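Local coordinates for protein kinase domain-containing protein (Chaetomium thermophilum, PDB 6Z3U) that probably transfers phosphate from ATP to serine and threonine residues as the cyclin-dependent kinase of the CDK-activating kinase complex, at residues 302-314 against 329-341. Residues are numbered along the deposited sequence; the frame is centred on the assembly and turned at random.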
# COMPACT_ATOMS: atom_id res chain seq x y z
N MET B 302 -29.17 11.83 1.84
CA MET B 302 -30.27 12.33 1.02
C MET B 302 -30.12 13.83 0.79
O MET B 302 -30.44 14.33 -0.29
CB MET B 302 -31.61 12.01 1.67
CG MET B 302 -31.92 10.52 1.75
SD MET B 302 -33.65 10.16 2.10
CE MET B 302 -33.91 11.13 3.59
N GLU B 303 -29.65 14.57 1.80
CA GLU B 303 -29.37 15.98 1.60
C GLU B 303 -28.23 16.18 0.61
O GLU B 303 -28.29 17.05 -0.26
CB GLU B 303 -29.05 16.66 2.93
CG GLU B 303 -30.23 16.80 3.87
CD GLU B 303 -29.92 17.67 5.08
OE1 GLU B 303 -29.26 18.72 4.92
OE2 GLU B 303 -30.35 17.31 6.20
N GLN B 304 -27.17 15.36 0.73
CA GLN B 304 -26.06 15.47 -0.21
C GLN B 304 -26.52 15.16 -1.63
O GLN B 304 -26.15 15.86 -2.58
CB GLN B 304 -24.93 14.54 0.20
CG GLN B 304 -23.60 14.86 -0.47
CD GLN B 304 -23.06 16.22 -0.07
OE1 GLN B 304 -23.43 16.77 0.96
NE2 GLN B 304 -22.18 16.76 -0.90
N ILE B 305 -27.36 14.13 -1.79
CA ILE B 305 -27.89 13.80 -3.10
C ILE B 305 -28.75 14.95 -3.62
O ILE B 305 -28.62 15.38 -4.77
CB ILE B 305 -28.68 12.48 -3.05
CG1 ILE B 305 -27.74 11.30 -2.81
CG2 ILE B 305 -29.48 12.29 -4.34
CD1 ILE B 305 -28.45 10.00 -2.51
N THR B 306 -29.64 15.46 -2.77
CA THR B 306 -30.50 16.57 -3.19
C THR B 306 -29.67 17.80 -3.54
O THR B 306 -29.96 18.50 -4.51
CB THR B 306 -31.50 16.90 -2.08
OG1 THR B 306 -32.29 15.74 -1.79
CG2 THR B 306 -32.42 18.03 -2.51
N LEU B 307 -28.62 18.06 -2.76
CA LEU B 307 -27.79 19.24 -3.02
C LEU B 307 -27.09 19.12 -4.37
O LEU B 307 -27.05 20.09 -5.14
CB LEU B 307 -26.77 19.42 -1.90
CG LEU B 307 -27.29 20.03 -0.60
CD1 LEU B 307 -26.20 20.03 0.47
CD2 LEU B 307 -27.82 21.43 -0.83
N ILE B 308 -26.54 17.95 -4.68
CA ILE B 308 -25.89 17.77 -5.98
C ILE B 308 -26.90 17.95 -7.10
O ILE B 308 -26.61 18.57 -8.13
CB ILE B 308 -25.19 16.40 -6.05
CG1 ILE B 308 -24.05 16.35 -5.03
CG2 ILE B 308 -24.66 16.15 -7.45
CD1 ILE B 308 -23.41 14.99 -4.88
N CYS B 309 -28.12 17.42 -6.91
CA CYS B 309 -29.17 17.62 -7.91
C CYS B 309 -29.49 19.11 -8.07
O CYS B 309 -29.71 19.58 -9.19
CB CYS B 309 -30.42 16.84 -7.51
SG CYS B 309 -30.29 15.04 -7.68
N LYS B 310 -29.52 19.85 -6.96
CA LYS B 310 -29.91 21.25 -7.02
C LYS B 310 -28.83 22.10 -7.69
O LYS B 310 -29.12 22.91 -8.57
CB LYS B 310 -30.21 21.76 -5.61
CG LYS B 310 -30.66 23.21 -5.53
CD LYS B 310 -30.70 23.70 -4.08
CE LYS B 310 -31.02 25.19 -3.99
NZ LYS B 310 -32.45 25.49 -4.26
N HIS B 311 -27.57 21.90 -7.29
CA HIS B 311 -26.49 22.80 -7.68
C HIS B 311 -25.66 22.31 -8.86
O HIS B 311 -24.98 23.12 -9.49
CB HIS B 311 -25.55 23.07 -6.50
CG HIS B 311 -26.15 23.94 -5.43
ND1 HIS B 311 -27.47 24.32 -5.42
CD2 HIS B 311 -25.58 24.51 -4.34
CE1 HIS B 311 -27.70 25.09 -4.37
NE2 HIS B 311 -26.57 25.22 -3.70
N ILE B 312 -25.68 21.02 -9.16
CA ILE B 312 -24.93 20.46 -10.29
C ILE B 312 -25.87 19.95 -11.37
O ILE B 312 -25.69 20.25 -12.55
CB ILE B 312 -23.96 19.36 -9.82
CG1 ILE B 312 -22.81 19.95 -9.01
CG2 ILE B 312 -23.41 18.59 -11.01
CD1 ILE B 312 -23.07 19.99 -7.53
N GLY B 313 -26.87 19.18 -10.99
CA GLY B 313 -27.82 18.62 -11.93
C GLY B 313 -28.28 17.24 -11.48
O GLY B 313 -27.58 16.51 -10.79
N THR B 314 -29.49 16.89 -11.89
CA THR B 314 -30.05 15.59 -11.54
C THR B 314 -29.43 14.51 -12.42
O THR B 314 -29.57 14.58 -13.65
CB THR B 314 -31.57 15.59 -11.70
OG1 THR B 314 -32.16 16.48 -10.76
CG2 THR B 314 -32.13 14.19 -11.49
N TRP B 329 -28.87 3.66 -5.36
CA TRP B 329 -29.37 4.81 -6.09
C TRP B 329 -30.61 5.37 -5.41
O TRP B 329 -31.52 4.62 -5.03
CB TRP B 329 -29.69 4.43 -7.53
CG TRP B 329 -30.42 5.51 -8.26
CD1 TRP B 329 -29.87 6.62 -8.84
CD2 TRP B 329 -31.83 5.60 -8.49
NE1 TRP B 329 -30.86 7.39 -9.42
CE2 TRP B 329 -32.07 6.78 -9.21
CE3 TRP B 329 -32.91 4.78 -8.15
CZ2 TRP B 329 -33.35 7.17 -9.61
CZ3 TRP B 329 -34.18 5.17 -8.54
CH2 TRP B 329 -34.39 6.35 -9.26
N TRP B 330 -30.66 6.69 -5.26
CA TRP B 330 -31.81 7.34 -4.67
C TRP B 330 -31.99 8.70 -5.32
O TRP B 330 -31.02 9.37 -5.69
CB TRP B 330 -31.66 7.49 -3.15
CG TRP B 330 -32.82 8.19 -2.52
CD1 TRP B 330 -34.00 7.63 -2.11
CD2 TRP B 330 -32.91 9.59 -2.21
NE1 TRP B 330 -34.82 8.59 -1.57
CE2 TRP B 330 -34.18 9.80 -1.62
CE3 TRP B 330 -32.05 10.68 -2.38
CZ2 TRP B 330 -34.60 11.06 -1.20
CZ3 TRP B 330 -32.47 11.92 -1.95
CH2 TRP B 330 -33.73 12.11 -1.37
N ASP B 331 -33.25 9.11 -5.47
CA ASP B 331 -33.61 10.38 -6.08
C ASP B 331 -34.70 11.02 -5.23
O ASP B 331 -35.61 10.32 -4.76
CB ASP B 331 -34.10 10.19 -7.52
CG ASP B 331 -34.26 11.50 -8.25
OD1 ASP B 331 -33.23 12.14 -8.54
OD2 ASP B 331 -35.41 11.89 -8.54
N PRO B 332 -34.63 12.34 -5.01
CA PRO B 332 -35.66 12.99 -4.17
C PRO B 332 -37.05 12.98 -4.77
O PRO B 332 -38.00 13.38 -4.09
CB PRO B 332 -35.13 14.42 -4.00
CG PRO B 332 -34.25 14.64 -5.18
CD PRO B 332 -33.63 13.31 -5.50
N MET B 333 -37.20 12.54 -6.02
CA MET B 333 -38.50 12.49 -6.69
C MET B 333 -39.12 13.89 -6.78
O MET B 333 -40.32 14.07 -6.54
CB MET B 333 -39.44 11.52 -5.98
CG MET B 333 -39.09 10.06 -6.24
SD MET B 333 -40.07 8.89 -5.28
CE MET B 333 -41.73 9.50 -5.57
N GLU B 334 -38.30 14.87 -7.14
CA GLU B 334 -38.75 16.20 -7.49
C GLU B 334 -38.54 16.42 -8.99
O GLU B 334 -37.96 15.58 -9.68
CB GLU B 334 -38.00 17.27 -6.69
CG GLU B 334 -38.21 17.20 -5.18
CD GLU B 334 -39.63 17.56 -4.78
OE1 GLU B 334 -40.46 17.85 -5.67
OE2 GLU B 334 -39.92 17.56 -3.56
N GLU B 335 -39.03 17.54 -9.48
CA GLU B 335 -38.85 17.87 -10.89
C GLU B 335 -37.36 17.88 -11.20
O GLU B 335 -36.61 18.66 -10.59
CB GLU B 335 -39.47 19.22 -11.22
CG GLU B 335 -40.83 19.12 -11.90
CD GLU B 335 -40.78 18.33 -13.19
OE1 GLU B 335 -41.32 17.21 -13.23
OE2 GLU B 335 -40.17 18.83 -14.17
N PRO B 336 -36.88 17.04 -12.12
CA PRO B 336 -35.43 16.96 -12.36
C PRO B 336 -34.87 18.29 -12.82
O PRO B 336 -35.51 19.04 -13.56
CB PRO B 336 -35.30 15.88 -13.44
CG PRO B 336 -36.63 15.86 -14.11
CD PRO B 336 -37.63 16.17 -13.05
N ILE B 337 -33.65 18.58 -12.38
CA ILE B 337 -32.96 19.83 -12.69
C ILE B 337 -31.95 19.55 -13.80
O ILE B 337 -31.05 18.72 -13.60
CB ILE B 337 -32.27 20.41 -11.45
CG1 ILE B 337 -33.31 20.90 -10.44
CG2 ILE B 337 -31.32 21.54 -11.85
CD1 ILE B 337 -33.80 19.83 -9.49
N PRO B 338 -32.06 20.19 -14.96
CA PRO B 338 -31.07 19.95 -16.02
C PRO B 338 -29.67 20.32 -15.56
O PRO B 338 -29.46 21.26 -14.78
CB PRO B 338 -31.54 20.86 -17.17
CG PRO B 338 -32.98 21.11 -16.90
CD PRO B 338 -33.12 21.12 -15.40
N VAL B 339 -28.69 19.56 -16.05
CA VAL B 339 -27.30 19.76 -15.65
C VAL B 339 -26.85 21.15 -16.07
O VAL B 339 -27.01 21.56 -17.23
CB VAL B 339 -26.41 18.67 -16.26
CG1 VAL B 339 -24.96 18.88 -15.85
CG2 VAL B 339 -26.90 17.30 -15.83
N TRP B 340 -26.29 21.90 -15.12
CA TRP B 340 -25.80 23.24 -15.40
C TRP B 340 -24.51 23.19 -16.22
O TRP B 340 -23.63 22.37 -15.96
CB TRP B 340 -25.55 24.00 -14.10
CG TRP B 340 -26.73 24.05 -13.18
CD1 TRP B 340 -26.89 23.35 -12.02
CD2 TRP B 340 -27.91 24.83 -13.35
NE1 TRP B 340 -28.10 23.66 -11.45
CE2 TRP B 340 -28.75 24.56 -12.24
CE3 TRP B 340 -28.35 25.74 -14.32
CZ2 TRP B 340 -29.99 25.17 -12.08
CZ3 TRP B 340 -29.59 26.34 -14.16
CH2 TRP B 340 -30.39 26.05 -13.05
N GLY B 341 -24.41 24.09 -17.20
CA GLY B 341 -23.22 24.19 -18.02
C GLY B 341 -22.19 25.14 -17.44
O GLY B 341 -22.38 25.74 -16.38
O HOH W 1 -34.25 15.43 -8.56
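Trp330 turns its CG anti to the backbone N (chi1 179°), which carries the indole across the first turns of helix 302-311, while Trp340, with CG beside its own backbone N (chi1 -55°), brings its pyrrole N-H to the other end. Between them the loop runs along one side of the helix in the C-lobe of this CDK-type kinase fold, away from the predicted ATP-binding and catalytic residues. Met302 lies over one face of the Trp330 six-membered ring, its CG 3.8 Å from the centroid in a CH-pi contact and SD in a Met-aromatic one. Ile305 and Thr306 meet the edge of that ring, Ile305 CG2 being 3.6 Å from Trp330 CE3. Thr306 OG1 bonds back to Met302 O, and Pro332 CB lies 3.8 Å from Thr306 OG1. At the helix end, Trp340, which also packs on Tyr345 of helix 342-349, donates from NE1 to Lys310 O at 3.1 Å, near the indole plane, and from N to Ile312 O. Gly313 is first to leave helical phi/psi; lacking a side chain, it comes within 3.9 Å, CA to CA, of Val339. Thr314 is gripped twice by Ile337: its N donates to Ile337 O, and its OG1 accepts from Ile337 N at 3.0 Å along an almost straight bond (176°). A water 3.2 Å from Thr314 OG1 donates a weak hydrogen bond to Asp331 OD1, while Asp331 OD2 accepts from Met333 N in an Asx turn.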